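Local coordinates for cytokinin riboside 5'-monophosphate phosphoribohydrolase (Corynebacterium glutamicum, PDB 5WQ3), which belongs to the SLOG clan of proteins, built round a parallel beta sheet flanked by helices, at residues L51-Q54 with S55-A59; P84-K87 with A88-L92; R150-F153 with A154-M158. All coordinates share one frame; numbering follows the deposited sequence.

Contact 1: L51-Q54 with S55-A59; sequences LRIQ and SEFVA
Two successive turns of helix 46-64, near its middle, pack I53 against F57 and Q54 against V58, each pair four residues apart. I53 and F57 lie side by side and point the same way. The I53 methyl CG2 comes in at the edge of the F57 ring, in its plane, and stands 3.7 Å from CE2. For I53 the torsion matters: CG2 is turned opposite the backbone N, and CG1 takes the place beside that N (chi1 -69°), which leaves CG2 as the branch that meets the ring. Q54 and V58 make a looser pair, their two side chains running alongside each other, with Q54 CG 4.1 Å from V58 CG2. That V58 methyl also sits 3.2 Å from Q54 O, the carbonyl that takes the V58 N-H in a nearly straight bond of 2.9 Å. One residue back, F57 N bonds to I53 O at 3.2 Å, the same i to i+4 spacing as the side-chain pairs. E56 N bonds to R52 O, while the carboxylate of E56 leaves the helix and is hydrogen-bonded to R150. R52 NH1 remains 5.1 Å from E56 OE2, where a mild attraction is possible, though too far for a salt bridge. I53 and F57 also touch F153 and A154 respectively. This is i to i+4 side-chain packing along an alpha helix, whose I53/F57 side packs on helix 152-162.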
ATOM      1  N   LEU C  51      51.513   0.986 -31.334  1.00 19.79           N
ATOM      2  CA  LEU C  51      51.666   2.436 -31.150  1.00 19.07           C
ATOM      3  C   LEU C  51      51.737   2.813 -29.669  1.00 17.78           C
ATOM      4  O   LEU C  51      52.556   3.648 -29.251  1.00 18.48           O
ATOM      5  CB  LEU C  51      50.557   3.179 -31.856  1.00 20.81           C
ATOM      6  CG  LEU C  51      50.550   3.078 -33.395  1.00 19.61           C
ATOM      7  CD1 LEU C  51      49.383   3.839 -33.985  1.00 20.34           C
ATOM      8  CD2 LEU C  51      51.840   3.651 -33.945  1.00 20.81           C
ATOM      9  N   ARG C  52      50.871   2.214 -28.867  1.00 18.57           N
ATOM     10  CA  ARG C  52      50.841   2.494 -27.440  1.00 20.01           C
ATOM     11  C   ARG C  52      52.137   2.060 -26.786  1.00 17.78           C
ATOM     12  O   ARG C  52      52.718   2.794 -25.974  1.00 18.00           O
ATOM     13  CB  ARG C  52      49.727   1.767 -26.750  1.00 21.86           C
ATOM     14  CG  ARG C  52      48.391   2.355 -26.945  1.00 26.84           C
ATOM     15  CD  ARG C  52      47.449   1.809 -25.897  1.00 34.21           C
ATOM     16  NE  ARG C  52      47.725   2.275 -24.545  1.00 33.30           N
ATOM     17  CZ  ARG C  52      46.874   2.073 -23.515  1.00 42.56           C
ATOM     18  NH1 ARG C  52      47.130   2.542 -22.302  1.00 38.56           N
ATOM     19  NH2 ARG C  52      45.720   1.425 -23.713  1.00 48.00           N
ATOM     20  N   ILE C  53      52.574   0.864 -27.125  1.00 19.75           N
ATOM     21  CA  ILE C  53      53.912   0.376 -26.666  1.00 19.23           C
ATOM     22  C   ILE C  53      55.037   1.357 -27.000  1.00 19.76           C
ATOM     23  O   ILE C  53      55.770   1.793 -26.133  1.00 16.10           O
ATOM     24  CB  ILE C  53      54.180  -1.044 -27.185  1.00 22.02           C
ATOM     25  CG1 ILE C  53      53.241  -2.054 -26.498  1.00 22.04           C
ATOM     26  CG2 ILE C  53      55.592  -1.540 -26.858  1.00 21.77           C
ATOM     27  CD1 ILE C  53      53.196  -3.361 -27.252  1.00 24.97           C
ATOM     28  N   GLN C  54      55.097   1.808 -28.249  1.00 18.86           N
ATOM     29  CA  GLN C  54      56.105   2.729 -28.680  1.00 19.27           C
ATOM     30  C   GLN C  54      56.021   3.983 -27.871  1.00 16.55           C
ATOM     31  O   GLN C  54      57.001   4.570 -27.476  1.00 19.96           O
ATOM     32  CB  GLN C  54      55.942   3.076 -30.203  1.00 21.89           C
ATOM     33  CG  GLN C  54      57.069   3.988 -30.639  1.00 28.07           C
ATOM     34  CD  GLN C  54      57.099   4.381 -32.130  1.00 36.04           C
ATOM     35  OE1 GLN C  54      56.713   5.476 -32.495  1.00 40.68           O
ATOM     36  NE2 GLN C  54      57.619   3.500 -32.966  1.00 59.11           N
ATOM     37  N   SER C  55      54.834   4.392 -27.585  1.00 17.60           N
ATOM     38  CA  SER C  55      54.562   5.635 -26.850  1.00 20.22           C
ATOM     39  C   SER C  55      55.128   5.592 -25.449  1.00 19.79           C
ATOM     40  O   SER C  55      55.658   6.581 -24.951  1.00 20.95           O
ATOM     41  CB  SER C  55      53.023   5.862 -26.804  1.00 22.69           C
ATOM     42  OG  SER C  55      52.673   7.128 -26.298  1.00 26.35           O
ATOM     43  N   GLU C  56      55.001   4.449 -24.811  1.00 18.20           N
ATOM     44  CA  GLU C  56      55.480   4.319 -23.475  1.00 18.61           C
ATOM     45  C   GLU C  56      57.007   4.292 -23.394  1.00 18.06           C
ATOM     46  O   GLU C  56      57.557   4.917 -22.467  1.00 18.19           O
ATOM     47  CB  GLU C  56      54.920   3.048 -22.858  1.00 22.34           C
ATOM     48  CG  GLU C  56      53.491   3.247 -22.478  1.00 26.94           C
ATOM     49  CD  GLU C  56      53.065   2.414 -21.257  1.00 30.29           C
ATOM     50  OE1 GLU C  56      53.730   1.401 -20.853  1.00 29.30           O
ATOM     51  OE2 GLU C  56      51.995   2.777 -20.768  1.00 33.17           O
ATOM     52  N   PHE C  57      57.684   3.628 -24.376  1.00 16.74           N
ATOM     53  CA  PHE C  57      59.119   3.670 -24.435  1.00 17.40           C
ATOM     54  C   PHE C  57      59.574   5.064 -24.689  1.00 16.61           C
ATOM     55  O   PHE C  57      60.483   5.544 -24.051  1.00 17.06           O
ATOM     56  CB  PHE C  57      59.727   2.670 -25.440  1.00 18.20           C
ATOM     57  CG  PHE C  57      59.702   1.242 -24.957  1.00 18.48           C
ATOM     58  CD1 PHE C  57      60.670   0.793 -24.034  1.00 20.21           C
ATOM     59  CD2 PHE C  57      58.735   0.361 -25.366  1.00 17.02           C
ATOM     60  CE1 PHE C  57      60.668  -0.510 -23.593  1.00 18.48           C
ATOM     61  CE2 PHE C  57      58.718  -0.968 -24.885  1.00 21.26           C
ATOM     62  CZ  PHE C  57      59.677  -1.392 -23.981  1.00 18.85           C
ATOM     63  N   VAL C  58      58.983   5.726 -25.676  1.00 16.52           N
ATOM     64  CA  VAL C  58      59.387   7.089 -25.957  1.00 16.16           C
ATOM     65  C   VAL C  58      59.275   8.018 -24.761  1.00 16.11           C
ATOM     66  O   VAL C  58      60.233   8.659 -24.394  1.00 16.73           O
ATOM     67  CB  VAL C  58      58.619   7.647 -27.190  1.00 18.38           C
ATOM     68  CG1 VAL C  58      58.895   9.124 -27.348  1.00 18.88           C
ATOM     69  CG2 VAL C  58      58.957   6.877 -28.413  1.00 17.54           C
ATOM     70  N   ALA C  59      58.128   8.053 -24.087  1.00 17.61           N
ATOM     71  CA  ALA C  59      57.888   8.893 -22.912  1.00 19.47           C
ATOM     72  C   ALA C  59      58.799   8.565 -21.734  1.00 17.94           C
ATOM     73  O   ALA C  59      59.244   9.480 -20.985  1.00 16.26           O
ATOM     74  CB  ALA C  59      56.424   8.748 -22.444  1.00 18.50           C
TER

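Contact 2: P84-K87 with A88-L92; sequences PYYK and AGVEL
Packing of Y86 on V90 across one helical turn marks the first turns of helix 84-98, the connecting helix of the beta-alpha-beta unit between strands 70-74 and 102-105. The ring of Y86 crosses V90 at a slant, and its CE1 approaches the methyl CG2 of V90 to 3.7 Å. Two torsions set this up: CG of Y86 is swung away from its own N (chi1 -167°), and CG2 of V90 lies beside the V90 N, on the side of the tyrosine. The same methyl is 3.6 Å from Y86 O, which accepts the V90 N-H. Both side chains continue onto A114 and K117 of helix 113-121, and Y86 OH is hydrogen-bonded to E113, a bond that probably helps fix the buried ring. The first turn is tied by A88 N to P84 O, 2.9 Å and almost straight at 174°, followed by G89 N to Y85 O at 2.8 Å. On a more exposed flank K87 and E91 bring opposite charges together without a salt bridge. The lysine chain bends only at its last torsion, and NZ stops 4.6 Å from E91 OE2, while E91 CG rests 3.5 Å from K87 O.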
ATOM      1  N   PRO C  84      58.630  -2.966  11.159  1.00 33.75           N
ATOM      2  CA  PRO C  84      60.090  -2.639  11.074  1.00 32.03           C
ATOM      3  C   PRO C  84      60.659  -2.495   9.641  1.00 31.62           C
ATOM      4  O   PRO C  84      61.412  -1.579   9.409  1.00 32.53           O
ATOM      5  CB  PRO C  84      60.796  -3.801  11.785  1.00 32.61           C
ATOM      6  CG  PRO C  84      59.723  -4.527  12.528  1.00 37.62           C
ATOM      7  CD  PRO C  84      58.373  -4.172  11.970  1.00 36.60           C
ATOM      8  N   TYR C  85      60.317  -3.388   8.715  1.00 28.83           N
ATOM      9  CA  TYR C  85      60.710  -3.237   7.327  1.00 27.15           C
ATOM     10  C   TYR C  85      60.402  -1.902   6.733  1.00 26.49           C
ATOM     11  O   TYR C  85      61.212  -1.382   5.953  1.00 29.29           O
ATOM     12  CB  TYR C  85      60.015  -4.242   6.452  1.00 26.41           C
ATOM     13  CG  TYR C  85      60.219  -5.666   6.790  1.00 25.46           C
ATOM     14  CD1 TYR C  85      61.228  -6.097   7.656  1.00 29.14           C
ATOM     15  CD2 TYR C  85      59.389  -6.617   6.234  1.00 27.81           C
ATOM     16  CE1 TYR C  85      61.399  -7.447   7.929  1.00 28.13           C
ATOM     17  CE2 TYR C  85      59.576  -7.962   6.478  1.00 26.58           C
ATOM     18  CZ  TYR C  85      60.531  -8.367   7.350  1.00 29.52           C
ATOM     19  OH  TYR C  85      60.645  -9.722   7.564  1.00 31.44           O
ATOM     20  N   TYR C  86      59.219  -1.356   7.018  1.00 27.63           N
ATOM     21  CA  TYR C  86      58.849  -0.021   6.553  1.00 26.55           C
ATOM     22  C   TYR C  86      59.872   0.994   7.085  1.00 31.72           C
ATOM     23  O   TYR C  86      60.376   1.860   6.353  1.00 28.37           O
ATOM     24  CB  TYR C  86      57.418   0.381   6.936  1.00 27.31           C
ATOM     25  CG  TYR C  86      56.893   1.622   6.222  1.00 25.32           C
ATOM     26  CD1 TYR C  86      57.312   2.885   6.584  1.00 27.77           C
ATOM     27  CD2 TYR C  86      56.017   1.527   5.152  1.00 25.48           C
ATOM     28  CE1 TYR C  86      56.833   4.033   5.935  1.00 24.52           C
ATOM     29  CE2 TYR C  86      55.552   2.682   4.475  1.00 26.53           C
ATOM     30  CZ  TYR C  86      55.978   3.928   4.873  1.00 26.73           C
ATOM     31  OH  TYR C  86      55.543   5.098   4.229  1.00 28.24           O
ATOM     32  N   LYS C  87      60.189   0.882   8.364  1.00 31.90           N
ATOM     33  CA  LYS C  87      61.097   1.868   8.959  1.00 34.60           C
ATOM     34  C   LYS C  87      62.527   1.768   8.345  1.00 30.54           C
ATOM     35  O   LYS C  87      63.197   2.800   8.060  1.00 27.31           O
ATOM     36  CB  LYS C  87      61.139   1.699  10.470  1.00 37.03           C
ATOM     37  CG  LYS C  87      62.046   2.679  11.196  1.00 49.31           C
ATOM     38  CD  LYS C  87      62.017   2.381  12.707  1.00 57.57           C
ATOM     39  CE  LYS C  87      63.288   2.802  13.444  1.00 57.33           C
ATOM     40  NZ  LYS C  87      63.127   4.171  13.989  1.00 55.39           N
ATOM     41  N   ALA C  88      62.960   0.533   8.149  1.00 25.57           N
ATOM     42  CA  ALA C  88      64.179   0.241   7.421  1.00 29.10           C
ATOM     43  C   ALA C  88      64.157   0.865   5.994  1.00 29.23           C
ATOM     44  O   ALA C  88      65.090   1.569   5.584  1.00 26.66           O
ATOM     45  CB  ALA C  88      64.391  -1.277   7.372  1.00 28.10           C
ATOM     46  N   GLY C  89      63.070   0.654   5.273  1.00 28.26           N
ATOM     47  CA  GLY C  89      62.931   1.278   3.926  1.00 27.90           C
ATOM     48  C   GLY C  89      63.087   2.788   3.941  1.00 26.90           C
ATOM     49  O   GLY C  89      63.704   3.333   3.047  1.00 27.84           O
ATOM     50  N   VAL C  90      62.533   3.465   4.948  1.00 26.90           N
ATOM     51  CA  VAL C  90      62.639   4.939   5.044  1.00 28.01           C
ATOM     52  C   VAL C  90      64.112   5.391   5.228  1.00 28.24           C
ATOM     53  O   VAL C  90      64.593   6.316   4.532  1.00 22.66           O
ATOM     54  CB  VAL C  90      61.730   5.515   6.153  1.00 30.43           C
ATOM     55  CG1 VAL C  90      62.061   6.969   6.484  1.00 31.24           C
ATOM     56  CG2 VAL C  90      60.256   5.374   5.750  1.00 31.03           C
ATOM     57  N   GLU C  91      64.800   4.729   6.159  1.00 28.25           N
ATOM     58  CA  GLU C  91      66.195   4.954   6.473  1.00 30.05           C
ATOM     59  C   GLU C  91      67.091   4.658   5.265  1.00 28.37           C
ATOM     60  O   GLU C  91      68.030   5.389   4.999  1.00 30.42           O
ATOM     61  CB  GLU C  91      66.635   4.067   7.664  1.00 33.49           C
ATOM     62  CG  GLU C  91      66.084   4.529   9.014  1.00 38.65           C
ATOM     63  CD  GLU C  91      66.724   3.821  10.211  1.00 47.20           C
ATOM     64  OE1 GLU C  91      67.159   2.644  10.088  1.00 51.79           O
ATOM     65  OE2 GLU C  91      66.806   4.448  11.284  1.00 59.02           O
ATOM     66  N   LEU C  92      66.783   3.599   4.532  1.00 26.05           N
ATOM     67  CA  LEU C  92      67.495   3.286   3.300  1.00 24.15           C
ATOM     68  C   LEU C  92      67.376   4.426   2.277  1.00 22.08           C
ATOM     69  O   LEU C  92      68.371   4.838   1.637  1.00 21.44           O
ATOM     70  CB  LEU C  92      66.952   2.005   2.709  1.00 24.32           C
ATOM     71  CG  LEU C  92      67.609   1.592   1.406  1.00 23.41           C
ATOM     72  CD1 LEU C  92      69.081   1.358   1.597  1.00 23.57           C
ATOM     73  CD2 LEU C  92      66.933   0.342   0.868  1.00 24.25           C
TER

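Contact 3: R150-F153 with A154-M158; sequences RYFF and ARKTM. With EDO (1,2-ethanediol), chain L.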
ATOM      1  N   ARG C 150      51.275   1.475 -18.539  1.00 23.95           N
ATOM      2  CA  ARG C 150      50.383   0.380 -18.820  1.00 28.14           C
ATOM      3  C   ARG C 150      51.096  -1.000 -18.980  1.00 25.43           C
ATOM      4  O   ARG C 150      50.541  -2.025 -18.646  1.00 23.57           O
ATOM      5  CB  ARG C 150      49.602   0.783 -20.105  1.00 31.09           C
ATOM      6  CG  ARG C 150      49.125  -0.357 -20.972  1.00 39.09           C
ATOM      7  CD  ARG C 150      47.966  -0.989 -20.295  1.00 46.35           C
ATOM      8  NE  ARG C 150      47.125  -1.778 -21.173  1.00 55.90           N
ATOM      9  CZ  ARG C 150      45.891  -2.123 -20.828  1.00 58.44           C
ATOM     10  NH1 ARG C 150      45.417  -1.713 -19.649  1.00 56.05           N
ATOM     11  NH2 ARG C 150      45.135  -2.859 -21.642  1.00 54.56           N
ATOM     12  N   TYR C 151      52.291  -1.022 -19.570  1.00 20.81           N
ATOM     13  CA  TYR C 151      52.926  -2.239 -19.990  1.00 21.81           C
ATOM     14  C   TYR C 151      54.036  -2.581 -19.012  1.00 22.74           C
ATOM     15  O   TYR C 151      55.035  -1.869 -18.913  1.00 21.93           O
ATOM     16  CB  TYR C 151      53.479  -2.036 -21.391  1.00 22.81           C
ATOM     17  CG  TYR C 151      52.338  -1.869 -22.371  1.00 25.71           C
ATOM     18  CD1 TYR C 151      51.509  -2.952 -22.721  1.00 25.53           C
ATOM     19  CD2 TYR C 151      52.073  -0.644 -22.938  1.00 27.86           C
ATOM     20  CE1 TYR C 151      50.472  -2.795 -23.641  1.00 28.15           C
ATOM     21  CE2 TYR C 151      51.005  -0.486 -23.816  1.00 28.10           C
ATOM     22  CZ  TYR C 151      50.227  -1.554 -24.167  1.00 28.66           C
ATOM     23  OH  TYR C 151      49.185  -1.333 -25.062  1.00 29.30           O
ATOM     24  N   PHE C 152      53.856  -3.673 -18.280  1.00 24.15           N
ATOM     25  CA  PHE C 152      54.837  -4.195 -17.320  1.00 27.02           C
ATOM     26  C   PHE C 152      56.239  -4.248 -17.926  1.00 27.54           C
ATOM     27  O   PHE C 152      57.217  -3.850 -17.315  1.00 30.52           O
ATOM     28  CB  PHE C 152      54.336  -5.587 -16.929  1.00 33.63           C
ATOM     29  CG  PHE C 152      54.723  -6.035 -15.582  1.00 40.33           C
ATOM     30  CD1 PHE C 152      54.116  -5.493 -14.455  1.00 48.47           C
ATOM     31  CD2 PHE C 152      55.659  -7.072 -15.419  1.00 52.98           C
ATOM     32  CE1 PHE C 152      54.486  -5.916 -13.176  1.00 51.07           C
ATOM     33  CE2 PHE C 152      56.012  -7.523 -14.142  1.00 50.22           C
ATOM     34  CZ  PHE C 152      55.432  -6.939 -13.024  1.00 52.75           C
ATOM     35  N   PHE C 153      56.338  -4.644 -19.185  1.00 29.16           N
ATOM     36  CA  PHE C 153      57.635  -4.823 -19.812  1.00 28.37           C
ATOM     37  C   PHE C 153      58.356  -3.529 -20.110  1.00 29.02           C
ATOM     38  O   PHE C 153      59.571  -3.490 -20.030  1.00 23.57           O
ATOM     39  CB  PHE C 153      57.586  -5.720 -21.057  1.00 30.24           C
ATOM     40  CG  PHE C 153      56.556  -5.321 -22.065  1.00 32.42           C
ATOM     41  CD1 PHE C 153      55.239  -5.795 -21.954  1.00 34.84           C
ATOM     42  CD2 PHE C 153      56.866  -4.470 -23.103  1.00 31.03           C
ATOM     43  CE1 PHE C 153      54.283  -5.443 -22.879  1.00 34.32           C
ATOM     44  CE2 PHE C 153      55.912  -4.093 -24.022  1.00 33.21           C
ATOM     45  CZ  PHE C 153      54.620  -4.589 -23.922  1.00 36.33           C
ATOM     46  N   ALA C 154      57.622  -2.463 -20.428  1.00 27.24           N
ATOM     47  CA  ALA C 154      58.246  -1.167 -20.531  1.00 25.61           C
ATOM     48  C   ALA C 154      58.741  -0.635 -19.223  1.00 23.04           C
ATOM     49  O   ALA C 154      59.827  -0.054 -19.138  1.00 22.79           O
ATOM     50  CB  ALA C 154      57.313  -0.164 -21.120  1.00 24.00           C
ATOM     51  N   ARG C 155      57.904  -0.726 -18.225  1.00 22.32           N
ATOM     52  CA  ARG C 155      58.298  -0.284 -16.927  1.00 25.17           C
ATOM     53  C   ARG C 155      59.598  -1.007 -16.461  1.00 28.88           C
ATOM     54  O   ARG C 155      60.498  -0.346 -15.926  1.00 26.23           O
ATOM     55  CB  ARG C 155      57.202  -0.555 -15.977  1.00 24.06           C
ATOM     56  CG  ARG C 155      57.463  -0.017 -14.640  1.00 27.35           C
ATOM     57  CD  ARG C 155      56.877  -1.064 -13.752  1.00 29.96           C
ATOM     58  NE  ARG C 155      56.392  -0.503 -12.550  1.00 30.10           N
ATOM     59  CZ  ARG C 155      55.952  -1.234 -11.565  1.00 27.85           C
ATOM     60  NH1 ARG C 155      55.942  -2.546 -11.646  1.00 30.86           N
ATOM     61  NH2 ARG C 155      55.568  -0.643 -10.499  1.00 28.32           N
ATOM     62  N   LYS C 156      59.699  -2.322 -16.672  1.00 30.47           N
ATOM     63  CA  LYS C 156      60.881  -3.099 -16.204  1.00 27.07           C
ATOM     64  C   LYS C 156      62.153  -2.690 -16.946  1.00 26.63           C
ATOM     65  O   LYS C 156      63.230  -2.695 -16.368  1.00 25.51           O
ATOM     66  CB  LYS C 156      60.666  -4.616 -16.349  1.00 33.04           C
ATOM     67  CG  LYS C 156      59.735  -5.318 -15.344  1.00 34.20           C
ATOM     68  CD  LYS C 156      59.401  -6.732 -15.895  1.00 43.83           C
ATOM     69  CE  LYS C 156      59.345  -7.824 -14.824  1.00 44.70           C
ATOM     70  NZ  LYS C 156      59.438  -9.213 -15.400  1.00 39.39           N
ATOM     71  N   THR C 157      62.062  -2.336 -18.233  1.00 22.14           N
ATOM     72  CA  THR C 157      63.180  -1.826 -18.918  1.00 19.61           C
ATOM     73  C   THR C 157      63.736  -0.539 -18.252  1.00 20.87           C
ATOM     74  O   THR C 157      64.956  -0.370 -18.222  1.00 18.87           O
ATOM     75  CB  THR C 157      62.782  -1.499 -20.387  1.00 22.16           C
ATOM     76  OG1 THR C 157      62.279  -2.703 -20.973  1.00 25.67           O
ATOM     77  CG2 THR C 157      63.927  -1.098 -21.183  1.00 21.85           C
ATOM     78  N   MET C 158      62.858   0.372 -17.786  1.00 18.47           N
ATOM     79  CA  MET C 158      63.280   1.656 -17.273  1.00 18.75           C
ATOM     80  C   MET C 158      64.105   1.444 -16.012  1.00 18.87           C
ATOM     81  O   MET C 158      65.075   2.163 -15.807  1.00 20.08           O
ATOM     82  CB  MET C 158      62.100   2.531 -16.942  1.00 19.82           C
ATOM     83  CG  MET C 158      61.126   2.899 -18.066  1.00 20.04           C
ATOM     84  SD  MET C 158      61.936   3.502 -19.489  1.00 21.91           S
ATOM     85  CE  MET C 158      60.724   3.086 -20.764  1.00 25.36           C
TER
HETATM   86  C1  EDO L 301      63.437  -5.568 -18.941  1.00 54.04           C
HETATM   87  O1  EDO L 301      64.208  -5.323 -20.099  1.00 52.06           O
HETATM   88  C2  EDO L 301      63.269  -7.058 -18.826  1.00 58.39           C
HETATM   89  O2  EDO L 301      61.891  -7.357 -18.969  1.00 64.60           O
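With CG turned opposite its own N (chi1 -152°), F152 brings its ring alongside K156, one turn further on. K156 CE thereby reaches 3.4 Å from F152 CE2, the lysine chain running aslant past the ring. R155 approaches another part of the same ring: NH1 lies 4.0 Å from F152 CE1, with the guanidinium and ring planes 48° apart, so the groups are not stacked. F153 takes the cramped torsion between N and carbonyl carbon (chi1 52°), which folds its ring back over the chain; the CB of Y151 lies over one face of it, offset toward the rim. Y151 is the N-cap residue of helix 152-162, and its carbonyl O takes the R155 N-H at 3.2 Å in a nearly straight bond. F153 O is gripped twice by T157, by its N at 3.3 Å and by its OG1 at 3.0 Å. A 1,2-ethanediol, probably a crystallisation additive, reaches T157 OG1 through a weak bond. The polar ends find partners elsewhere: K156 NZ forms salt bridges with D177 and E181, and R155 NE hydrogen-bonds L129 O. The aromatic ring thus packs against the basic side chains while acidic groups and a backbone carbonyl satisfy their polar ends, a division that probably fixes K156 and R155 in place.

How the contacts relate
Contacts 1 and 3 form one helix-helix junction, their centres 10 Å apart and on the same side of the chain's centre. The carboxylate of E56 in contact 1 reaches the start of contact 3, OE2 to R150 N at 2.7 Å and OE1 to Y151 N at 3.1 Å, both probable hydrogen bonds. Alongside, R52 packs on the Y151 hydroxyl. Contact 2 stands apart across the chain's centre: its centre is 34 Å from that of contact 1 and 26 Å from that of contact 3, and its nearest atoms are about 15 Å from contact 3. The bound 1,2-ethanediol sits on contact 3.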